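Local coordinates for acyl-[acyl-carrier-protein]--UDP-N-acetylglucosamine O-acyltransferase (Acinetobacter baumannii, PDB 4E6U) that catalyses transfer of an acyl chain from acyl carrier protein to UDP-N-acetylglucosamine, the step that opens lipid A synthesis for lipopolysaccharide, at residues 77-80 and 81-84; 219-222 and 223-227. One frame throughout, in Å; residues are numbered along the deposited sequence.

Contact 1 of 2, residues 77-80 and 81-84; sequences LKYK and GEET. With EDO (1,2-ethanediol), chain G.
Tyr-79 lays its ring against the backbone of Gly-81 and ties its hydroxyl to Glu-82, three residues on. With CG anti to the backbone N (chi1 -179°), CB carries the ring toward Gly-81 and Glu-82. CG and CD1 then pass near the Glu-82 carboxylate, CD1 lying 3.5 Å from Glu-82 OE1, while ring and carboxylate planes stand 67° apart. On the other flank CD2 and CE2 meet Gly-81, whose N sits over one ring face, offset toward the rim and 3.2 Å from Tyr-79 CE2. Tyr-79 CE1 and CZ each lie 3.3 Å from Glu-82 O, CZ also approaching Gly-81 CA. At the tip Tyr-79 OH donates to Glu-82 O at 2.6 Å, the acceptor lying near the ring plane. A water donates to both Tyr-79 OH and Thr-84 OG1, and Thr-84 OG1 is also hydrogen-bonded to Gly-103 O.

Glu-82 grips the bend from its other end. Its chain bends at chi2 (92°) and folds back toward Lys-80, bringing OE1 within 2.9 Å of Lys-80 N on the syn side of the carboxylate. Lys-80 NZ stays 4.0 Å from Glu-82 OE2, beyond a salt bridge. A second water closes this gap: it accepts from Lys-80 NZ and donates to Glu-82 OE2 and Lys-78 O. Gly-81 takes a positive phi where the chain bends.

This loop projects from the left-handed parallel beta-helix between strands 69-70 and 85-88. Leu-77 packs on Leu-118 of a second subunit, and its N donates almost straight to O2 of an ethanediol, probably from the crystallisation liquor. Phenol and carboxylate each bind backbone and probably restrain the bend. Separately, the Lys-80 N-H, the water and the nearby ammonium group probably favour an ionised Glu-82.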
ATOM      1  N   LEU A  77       0.217   8.187  19.110  1.00 22.77           N
ATOM      2  CA  LEU A  77       0.634   9.489  19.640  1.00 24.90           C
ATOM      3  C   LEU A  77       0.622   9.534  21.172  1.00 26.14           C
ATOM      4  O   LEU A  77       1.236  10.426  21.755  1.00 27.09           O
ATOM      5  CB  LEU A  77      -0.177  10.650  19.029  1.00 26.19           C
ATOM      6  CG  LEU A  77       0.155  11.016  17.571  1.00 27.02           C
ATOM      7  CD1 LEU A  77      -0.875  12.011  17.029  1.00 28.28           C
ATOM      8  CD2 LEU A  77       1.578  11.558  17.398  1.00 28.45           C
ATOM      9  N   LYS A  78      -0.022   8.552  21.805  1.00 26.42           N
ATOM     10  CA  LYS A  78      -0.021   8.441  23.272  1.00 27.86           C
ATOM     11  C   LYS A  78       1.310   7.943  23.817  1.00 28.64           C
ATOM     12  O   LYS A  78       1.617   8.150  24.993  1.00 28.73           O
ATOM     13  CB  LYS A  78      -1.133   7.518  23.762  1.00 28.36           C
ATOM     14  CG  LYS A  78      -2.542   8.027  23.504  1.00 29.38           C
ATOM     15  CD  LYS A  78      -3.562   7.043  24.042  1.00 31.05           C
ATOM     16  N   TYR A  79       2.098   7.285  22.967  1.00 28.40           N
ATOM     17  CA  TYR A  79       3.366   6.711  23.399  1.00 28.84           C
ATOM     18  C   TYR A  79       4.312   7.790  23.916  1.00 29.34           C
ATOM     19  O   TYR A  79       4.486   8.831  23.279  1.00 30.54           O
ATOM     20  CB  TYR A  79       4.012   5.917  22.254  1.00 28.70           C
ATOM     21  CG  TYR A  79       5.317   5.277  22.648  1.00 28.28           C
ATOM     22  CD1 TYR A  79       5.340   4.111  23.409  1.00 27.20           C
ATOM     23  CD2 TYR A  79       6.523   5.845  22.259  1.00 29.70           C
ATOM     24  CE1 TYR A  79       6.549   3.524  23.790  1.00 26.97           C
ATOM     25  CE2 TYR A  79       7.733   5.270  22.626  1.00 29.89           C
ATOM     26  CZ  TYR A  79       7.737   4.112  23.383  1.00 28.11           C
ATOM     27  OH  TYR A  79       8.949   3.564  23.733  1.00 27.86           O
ATOM     28  N   LYS A  80       4.904   7.553  25.089  1.00 28.94           N
ATOM     29  CA  LYS A  80       5.799   8.535  25.718  1.00 29.72           C
ATOM     30  C   LYS A  80       7.160   7.948  26.120  1.00 29.18           C
ATOM     31  O   LYS A  80       7.701   8.263  27.184  1.00 29.88           O
ATOM     32  CB  LYS A  80       5.126   9.197  26.931  1.00 30.48           C
ATOM     33  CG  LYS A  80       3.811   9.935  26.619  1.00 32.90           C
ATOM     34  CD  LYS A  80       3.279  10.716  27.839  1.00 35.90           C
ATOM     35  CE  LYS A  80       2.991   9.822  29.059  1.00 37.30           C
ATOM     36  NZ  LYS A  80       1.647   9.158  29.041  1.00 38.12           N
ATOM     37  N   GLY A  81       7.702   7.091  25.265  1.00 28.20           N
ATOM     38  CA  GLY A  81       9.061   6.582  25.450  1.00 26.98           C
ATOM     39  C   GLY A  81       9.203   5.421  26.419  1.00 25.99           C
ATOM     40  O   GLY A  81      10.319   5.049  26.774  1.00 26.69           O
ATOM     41  N   GLU A  82       8.083   4.837  26.840  1.00 23.98           N
ATOM     42  CA  GLU A  82       8.105   3.713  27.773  1.00 22.92           C
ATOM     43  C   GLU A  82       8.753   2.463  27.176  1.00 22.35           C
ATOM     44  O   GLU A  82       8.765   2.270  25.953  1.00 22.30           O
ATOM     45  CB  GLU A  82       6.693   3.370  28.242  1.00 23.14           C
ATOM     46  CG  GLU A  82       5.948   4.508  28.944  1.00 23.27           C
ATOM     47  CD  GLU A  82       5.096   5.369  28.005  1.00 24.24           C
ATOM     48  OE1 GLU A  82       5.199   5.255  26.761  1.00 22.57           O
ATOM     49  OE2 GLU A  82       4.303   6.182  28.518  1.00 24.13           O
ATOM     50  N   GLU A  83       9.282   1.607  28.042  1.00 21.12           N
ATOM     51  CA  GLU A  83       9.885   0.361  27.597  1.00 20.85           C
ATOM     52  C   GLU A  83       8.801  -0.608  27.173  1.00 20.60           C
ATOM     53  O   GLU A  83       7.988  -1.045  27.988  1.00 20.97           O
ATOM     54  CB  GLU A  83      10.735  -0.265  28.708  1.00 22.17           C
ATOM     55  CG  GLU A  83      11.458  -1.523  28.262  1.00 25.79           C
ATOM     56  CD  GLU A  83      12.347  -2.085  29.341  1.00 31.39           C
ATOM     57  OE1 GLU A  83      11.967  -3.115  29.931  1.00 34.97           O
ATOM     58  OE2 GLU A  83      13.411  -1.487  29.594  1.00 33.15           O
ATOM     59  N   THR A  84       8.783  -0.945  25.883  1.00 17.71           N
ATOM     60  CA  THR A  84       7.832  -1.928  25.385  1.00 17.16           C
ATOM     61  C   THR A  84       8.518  -2.799  24.343  1.00 15.99           C
ATOM     62  O   THR A  84       9.609  -2.480  23.885  1.00 15.73           O
ATOM     63  CB  THR A  84       6.574  -1.302  24.768  1.00 17.81           C
ATOM     64  OG1 THR A  84       6.959  -0.628  23.577  1.00 16.75           O
ATOM     65  CG2 THR A  84       5.910  -0.269  25.713  1.00 17.98           C
TER
HETATM   66  C1  EDO G 306      -2.600   9.098  15.469  1.00 36.60           C
HETATM   67  O1  EDO G 306      -4.019   8.932  15.579  1.00 39.66           O
HETATM   68  C2  EDO G 306      -1.899   7.978  16.227  1.00 35.44           C
HETATM   69  O2  EDO G 306      -2.204   8.099  17.625  1.00 32.67           O
HETATM   70  O   HOH W   1       2.051   6.897  27.317  1.00 28.03           O
HETATM   71  O   HOH W   2       8.631   0.955  22.440  1.00 23.45           O

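Contact 2 of 2, residues 219-222 and 223-227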
ATOM      1  N   GLU A 219     -25.350 -24.054   9.877  1.00 17.92           N
ATOM      2  CA  GLU A 219     -26.531 -23.710  10.675  1.00 17.94           C
ATOM      3  C   GLU A 219     -26.198 -22.628  11.689  1.00 16.67           C
ATOM      4  O   GLU A 219     -26.963 -21.679  11.869  1.00 16.03           O
ATOM      5  CB  GLU A 219     -27.093 -24.946  11.389  1.00 19.01           C
ATOM      6  CG  GLU A 219     -27.631 -26.028  10.453  1.00 23.77           C
ATOM      7  CD  GLU A 219     -28.000 -27.305  11.192  0.60 27.29           C
ATOM      8  OE1 GLU A 219     -28.868 -28.044  10.682  0.60 29.72           O
ATOM      9  OE2 GLU A 219     -27.434 -27.565  12.280  0.60 28.01           O
ATOM     10  N   ALA A 220     -25.016 -22.738  12.306  1.00 15.76           N
ATOM     11  CA  ALA A 220     -24.567 -21.722  13.228  1.00 15.36           C
ATOM     12  C   ALA A 220     -24.439 -20.361  12.540  1.00 15.09           C
ATOM     13  O   ALA A 220     -24.838 -19.333  13.093  1.00 15.47           O
ATOM     14  CB  ALA A 220     -23.235 -22.143  13.879  1.00 15.74           C
ATOM     15  N   TYR A 221     -23.886 -20.378  11.322  1.00 15.25           N
ATOM     16  CA  TYR A 221     -23.763 -19.164  10.521  1.00 15.34           C
ATOM     17  C   TYR A 221     -25.144 -18.531  10.294  1.00 14.36           C
ATOM     18  O   TYR A 221     -25.317 -17.323  10.453  1.00 14.55           O
ATOM     19  CB  TYR A 221     -23.067 -19.468   9.182  1.00 16.36           C
ATOM     20  CG  TYR A 221     -22.889 -18.231   8.345  1.00 17.39           C
ATOM     21  CD1 TYR A 221     -21.689 -17.520   8.380  1.00 17.70           C
ATOM     22  CD2 TYR A 221     -23.922 -17.750   7.551  1.00 18.59           C
ATOM     23  CE1 TYR A 221     -21.520 -16.355   7.626  1.00 19.87           C
ATOM     24  CE2 TYR A 221     -23.763 -16.582   6.793  1.00 19.47           C
ATOM     25  CZ  TYR A 221     -22.555 -15.903   6.839  1.00 21.09           C
ATOM     26  OH  TYR A 221     -22.405 -14.745   6.098  1.00 22.44           O
ATOM     27  N   LYS A 222     -26.125 -19.351   9.922  1.00 14.83           N
ATOM     28  CA  LYS A 222     -27.461 -18.827   9.701  1.00 15.74           C
ATOM     29  C   LYS A 222     -28.036 -18.200  10.964  1.00 14.48           C
ATOM     30  O   LYS A 222     -28.649 -17.124  10.902  1.00 14.70           O
ATOM     31  CB  LYS A 222     -28.396 -19.921   9.217  1.00 16.13           C
ATOM     32  CG  LYS A 222     -28.157 -20.413   7.808  0.60 17.80           C
ATOM     33  CD  LYS A 222     -29.120 -21.554   7.516  0.60 21.11           C
ATOM     34  CE  LYS A 222     -29.660 -21.489   6.115  0.60 23.92           C
ATOM     35  NZ  LYS A 222     -30.922 -22.272   6.004  0.60 26.12           N
ATOM     36  N   LEU A 223     -27.846 -18.865  12.110  1.00 13.86           N
ATOM     37  CA  LEU A 223     -28.286 -18.283  13.380  1.00 14.81           C
ATOM     38  C   LEU A 223     -27.659 -16.937  13.696  1.00 15.29           C
ATOM     39  O   LEU A 223     -28.329 -16.022  14.168  1.00 15.92           O
ATOM     40  CB  LEU A 223     -28.052 -19.254  14.537  1.00 15.04           C
ATOM     41  CG  LEU A 223     -28.989 -20.470  14.551  1.00 15.48           C
ATOM     42  CD1 LEU A 223     -28.360 -21.585  15.346  1.00 16.30           C
ATOM     43  CD2 LEU A 223     -30.372 -20.092  15.126  1.00 14.06           C
ATOM     44  N   ILE A 224     -26.356 -16.815  13.422  1.00 14.54           N
ATOM     45  CA  ILE A 224     -25.636 -15.586  13.739  1.00 15.95           C
ATOM     46  C   ILE A 224     -25.981 -14.444  12.773  1.00 14.23           C
ATOM     47  O   ILE A 224     -26.213 -13.318  13.200  1.00 16.19           O
ATOM     48  CB  ILE A 224     -24.113 -15.841  13.710  1.00 15.04           C
ATOM     49  CG1 ILE A 224     -23.723 -16.829  14.809  1.00 16.09           C
ATOM     50  CG2 ILE A 224     -23.353 -14.529  13.917  1.00 16.48           C
ATOM     51  CD1 ILE A 224     -22.302 -17.428  14.652  1.00 16.43           C
ATOM     52  N   PHE A 225     -26.018 -14.753  11.485  1.00 14.90           N
ATOM     53  CA  PHE A 225     -26.061 -13.709  10.473  1.00 15.89           C
ATOM     54  C   PHE A 225     -27.394 -13.480   9.783  1.00 16.97           C
ATOM     55  O   PHE A 225     -27.619 -12.390   9.257  1.00 18.29           O
ATOM     56  CB  PHE A 225     -24.968 -13.976   9.428  1.00 15.66           C
ATOM     57  CG  PHE A 225     -23.569 -13.849   9.979  1.00 16.43           C
ATOM     58  CD1 PHE A 225     -23.019 -12.594  10.226  1.00 16.79           C
ATOM     59  CD2 PHE A 225     -22.822 -14.977  10.268  1.00 15.81           C
ATOM     60  CE1 PHE A 225     -21.741 -12.480  10.752  1.00 17.50           C
ATOM     61  CE2 PHE A 225     -21.521 -14.869  10.780  1.00 16.87           C
ATOM     62  CZ  PHE A 225     -20.992 -13.616  11.018  1.00 16.50           C
ATOM     63  N   LYS A 226     -28.263 -14.483   9.768  1.00 16.62           N
ATOM     64  CA  LYS A 226     -29.481 -14.412   8.944  1.00 17.84           C
ATOM     65  C   LYS A 226     -30.776 -14.390   9.742  1.00 18.08           C
ATOM     66  O   LYS A 226     -31.828 -14.052   9.207  1.00 21.23           O
ATOM     67  CB  LYS A 226     -29.522 -15.574   7.952  1.00 17.93           C
ATOM     68  CG  LYS A 226     -28.282 -15.713   7.071  1.00 22.07           C
ATOM     69  CD  LYS A 226     -28.165 -14.529   6.138  1.00 26.80           C
ATOM     70  CE  LYS A 226     -27.392 -14.902   4.885  1.00 30.65           C
ATOM     71  NZ  LYS A 226     -27.377 -13.735   3.955  1.00 34.06           N
ATOM     72  N   SER A 227     -30.715 -14.718  11.019  1.00 16.73           N
ATOM     73  CA  SER A 227     -31.955 -14.956  11.760  1.00 16.09           C
ATOM     74  C   SER A 227     -32.507 -13.759  12.481  1.00 16.68           C
ATOM     75  O   SER A 227     -33.621 -13.830  12.996  1.00 18.93           O
ATOM     76  CB  SER A 227     -31.721 -16.082  12.750  1.00 15.72           C
ATOM     77  OG  SER A 227     -31.415 -17.247  11.992  0.60 17.96           O
TER
HETATM   78  O   HOH W   3     -24.354 -14.787   3.457  1.00 46.61           O
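The Tyr-221 ring carries Phe-225 on one face: Phe-225 CD2 stands over it, offset toward the rim and 3.3 Å from Tyr-221 CE1. Phe-225 CB adds a CH-pi contact, 4.2 Å from the Tyr-221 ring centroid. The planes of the two rings are inclined at 34°, an oblique pairing, while Lys-226 CE lies at the tyrosine's edge. Ile-224 CG2 sits over the centre of one phenylalanine face. The two first torsions differ: Tyr-221 points CG away from its backbone N (chi1 -178°) and runs up toward the C-terminal end of the helix, whereas Phe-225 CG is anti to its own carbonyl carbon and projects across the tyrosine at its own level, so the side chains cross at about a right angle.

Residues 219-225 belong to the end of helix 211-225 in the C-terminal helical domain, and the chain leaves it by Ser-227. Tyr-221 and Phe-225 both rest on Ala-196 of strand 194-199, and Ile-224 packs between helices 231-241 and 250-258. Phe-225 N donates to Tyr-221 O in the regular i to i+4 pattern. Lys-222 O accepts from Lys-226 N at 2.9 Å. In one of its two conformers Ser-227 OG also approaches Lys-222 O, at 3.0 Å, a tentative bond from well above the carbonyl plane and from the opposite face to Lys-226 N.

Overall arrangement
Contact 1 comes first along the chain and contact 2 follows well over a hundred residues later; their centres lie 42 Å apart, with nearest atoms about 30 Å apart, and they share no strand or helix. Residues 77-84 form part of a loop thrown out between two coils of the beta-helix, whose three sheets, built mainly of parallel strands, span that domain, and they reach a second subunit of the trimer. Residues 219-225 close helix 211-225 in the C-terminal domain beyond the last coils, and no other chain of the assembly touches 219-227. The pair thus samples the two parts of an LpxA subunit: the coiled prism with its projecting loop, and the helical cap.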